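Local coordinates for paternally-expressed gene 3 protein (Homo sapiens, PDB 4BHX) that dimerizes through its SCAN domain, the part present here, and as a zinc-finger protein links p53 to BAX in neuronal death and inhibits TNF-induced apoptosis, at residues E42-K46 with E47-E51. Numbering follows the deposited sequence.
Sequences ETRTK and EEIIE. With EDO (1,2-ethanediol), chain L.
Thr45 and Glu48 exchange two hydrogen bonds that form a capping box at the N-terminus of helix 46-61 in the SCAN domain. In one direction, Glu48 N donates to Thr45 OG1 over 3.2 Å. In the other, Thr45 N donates to Glu48 OE1 at 2.9 Å, fairly straight (164°) but coming from above the carboxylate plane rather than within it. Each side chain thus accepts from the backbone N-H of its partner, so the turn into the helix is held from both ends by a side chain and a backbone N-H. The hydroxyl of Thr45 is set for this by a chi1 of 66°, which lodges OG1 between its own backbone N and carbonyl carbon and leaves CG2 beside the N. Glu48 reaches back with a chain extended beyond CG, bringing OE1 to Thr45 N and, at 3.3 Å, against Arg44 CA. OG1 of Thr45 also donates a weak bond to Glu47 OE1.

Behind the cap the regular helical pattern starts at once, Ile49 N donating to Thr45 O and Ile50 N to Lys46 O, both at 3.0 Å. Ile49 CG1 also packs against Thr45 O. On its Arg44 side, Ile49 CG1 lies 4.1 Å from Arg44 CD. Arg44 CB and CD pass across Glu48 CB, but the guanidinium stays apart from the carboxylate, the two planes 80° apart; NH1 instead donates to Leu39 O at the end of helix 24-39, tying the loop to that preceding helix. The cap carboxylate has a further partner at the exposed surface: a water donates to Glu48 OE1 at 2.9 Å and to Thr43 O at 2.8 Å.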
loop_
_atom_site.group_PDB
_atom_site.type_symbol
_atom_site.label_atom_id
_atom_site.label_comp_id
_atom_site.label_asym_id
_atom_site.label_seq_id
_atom_site.Cartn_x
_atom_site.Cartn_y
_atom_site.Cartn_z
ATOM N N GLU A 42 14.415 4.298 -5.125
ATOM C CA GLU A 42 15.685 5.029 -4.913
ATOM C C GLU A 42 15.975 5.331 -3.432
ATOM O O GLU A 42 17.118 5.646 -3.060
ATOM C CB GLU A 42 15.685 6.330 -5.721
ATOM C CG GLU A 42 14.787 7.444 -5.137
ATOM C CD GLU A 42 13.321 7.477 -5.627
ATOM O OE1 GLU A 42 12.811 6.544 -6.297
ATOM O OE2 GLU A 42 12.675 8.517 -5.387
ATOM N N THR A 43 14.964 5.226 -2.590
ATOM C CA THR A 43 15.102 5.413 -1.122
ATOM C C THR A 43 15.070 4.128 -0.252
ATOM O O THR A 43 15.198 4.214 0.987
ATOM C CB THR A 43 13.986 6.361 -0.584
ATOM O OG1 THR A 43 12.721 5.699 -0.621
ATOM C CG2 THR A 43 13.888 7.630 -1.427
ATOM N N ARG A 44 14.851 2.966 -0.873
ATOM C CA ARG A 44 14.530 1.739 -0.171
ATOM C C ARG A 44 15.290 0.581 -0.789
ATOM O O ARG A 44 15.640 0.617 -1.956
ATOM C CB ARG A 44 13.099 1.304 -0.388
ATOM C CG ARG A 44 12.051 2.190 0.039
ATOM C CD ARG A 44 10.782 1.426 0.320
ATOM N NE ARG A 44 10.193 2.183 1.372
ATOM C CZ ARG A 44 9.557 3.314 1.174
ATOM N NH1 ARG A 44 9.326 3.735 -0.055
ATOM N NH2 ARG A 44 9.085 3.960 2.211
ATOM N N THR A 45 15.511 -0.439 -0.010
ATOM C CA THR A 45 16.082 -1.661 -0.583
ATOM C C THR A 45 14.935 -2.561 -1.132
ATOM O O THR A 45 13.755 -2.418 -0.776
ATOM C CB THR A 45 16.869 -2.418 0.475
ATOM O OG1 THR A 45 15.988 -2.897 1.484
ATOM C CG2 THR A 45 17.928 -1.545 1.125
ATOM N N LYS A 46 15.287 -3.488 -2.000
ATOM C CA LYS A 46 14.417 -4.600 -2.364
ATOM C C LYS A 46 13.710 -5.257 -1.141
ATOM O O LYS A 46 12.503 -5.559 -1.139
ATOM C CB LYS A 46 15.355 -5.601 -3.051
ATOM C CG LYS A 46 14.703 -6.855 -3.494
ATOM C CD LYS A 46 15.600 -7.607 -4.465
ATOM C CE LYS A 46 16.848 -8.076 -3.816
ATOM N NZ LYS A 46 17.650 -8.784 -4.861
ATOM N N GLU A 47 14.445 -5.459 -0.059
ATOM C CA GLU A 47 13.851 -6.044 1.136
ATOM C C GLU A 47 12.685 -5.156 1.726
ATOM O O GLU A 47 11.610 -5.627 2.168
ATOM C CB GLU A 47 14.909 -6.231 2.222
ATOM C CG GLU A 47 15.885 -7.383 1.987
ATOM C CD GLU A 47 16.876 -7.137 0.853
ATOM O OE1 GLU A 47 17.068 -5.997 0.362
ATOM O OE2 GLU A 47 17.479 -8.162 0.443
ATOM N N GLU A 48 12.931 -3.871 1.758
ATOM C CA GLU A 48 11.983 -2.899 2.298
ATOM C C GLU A 48 10.703 -2.815 1.444
ATOM O O GLU A 48 9.585 -2.736 1.964
ATOM C CB GLU A 48 12.690 -1.532 2.417
ATOM C CG GLU A 48 13.477 -1.481 3.676
ATOM C CD GLU A 48 14.584 -0.449 3.739
ATOM O OE1 GLU A 48 14.850 0.215 2.728
ATOM O OE2 GLU A 48 15.246 -0.381 4.818
ATOM N N ILE A 49 10.889 -2.908 0.144
ATOM C CA ILE A 49 9.825 -2.956 -0.823
ATOM C C ILE A 49 8.967 -4.195 -0.600
ATOM O O ILE A 49 7.764 -4.106 -0.559
ATOM C CB ILE A 49 10.372 -2.889 -2.269
ATOM C CG1 ILE A 49 10.844 -1.477 -2.572
ATOM C CG2 ILE A 49 9.290 -3.250 -3.293
ATOM C CD1 ILE A 49 11.792 -1.440 -3.746
ATOM N N ILE A 50 9.580 -5.337 -0.423
ATOM C CA ILE A 50 8.859 -6.561 -0.129
ATOM C C ILE A 50 8.017 -6.450 1.129
ATOM O O ILE A 50 6.868 -6.832 1.165
ATOM C CB ILE A 50 9.828 -7.762 -0.080
ATOM C CG1 ILE A 50 10.420 -7.985 -1.485
ATOM C CG2 ILE A 50 9.157 -8.986 0.510
ATOM C CD1 ILE A 50 9.593 -8.737 -2.505
ATOM N N GLU A 51 8.572 -5.849 2.160
ATOM C CA GLU A 51 7.811 -5.631 3.361
ATOM C C GLU A 51 6.590 -4.746 3.204
ATOM O O GLU A 51 5.516 -5.060 3.806
ATOM C CB GLU A 51 8.708 -5.076 4.433
ATOM C CG GLU A 51 9.725 -6.080 4.871
ATOM C CD GLU A 51 9.149 -7.138 5.778
ATOM O OE1 GLU A 51 7.938 -7.176 6.039
ATOM O OE2 GLU A 51 9.932 -7.947 6.237
HETATM C C1 EDO L . 19.943 0.881 -1.127
HETATM O O1 EDO L . 21.115 0.111 -1.428
HETATM C C2 EDO L . 19.774 1.991 -2.149
HETATM O O2 EDO L . 18.568 2.714 -1.897
HETATM O O HOH W 1 16.446 2.583 2.913
#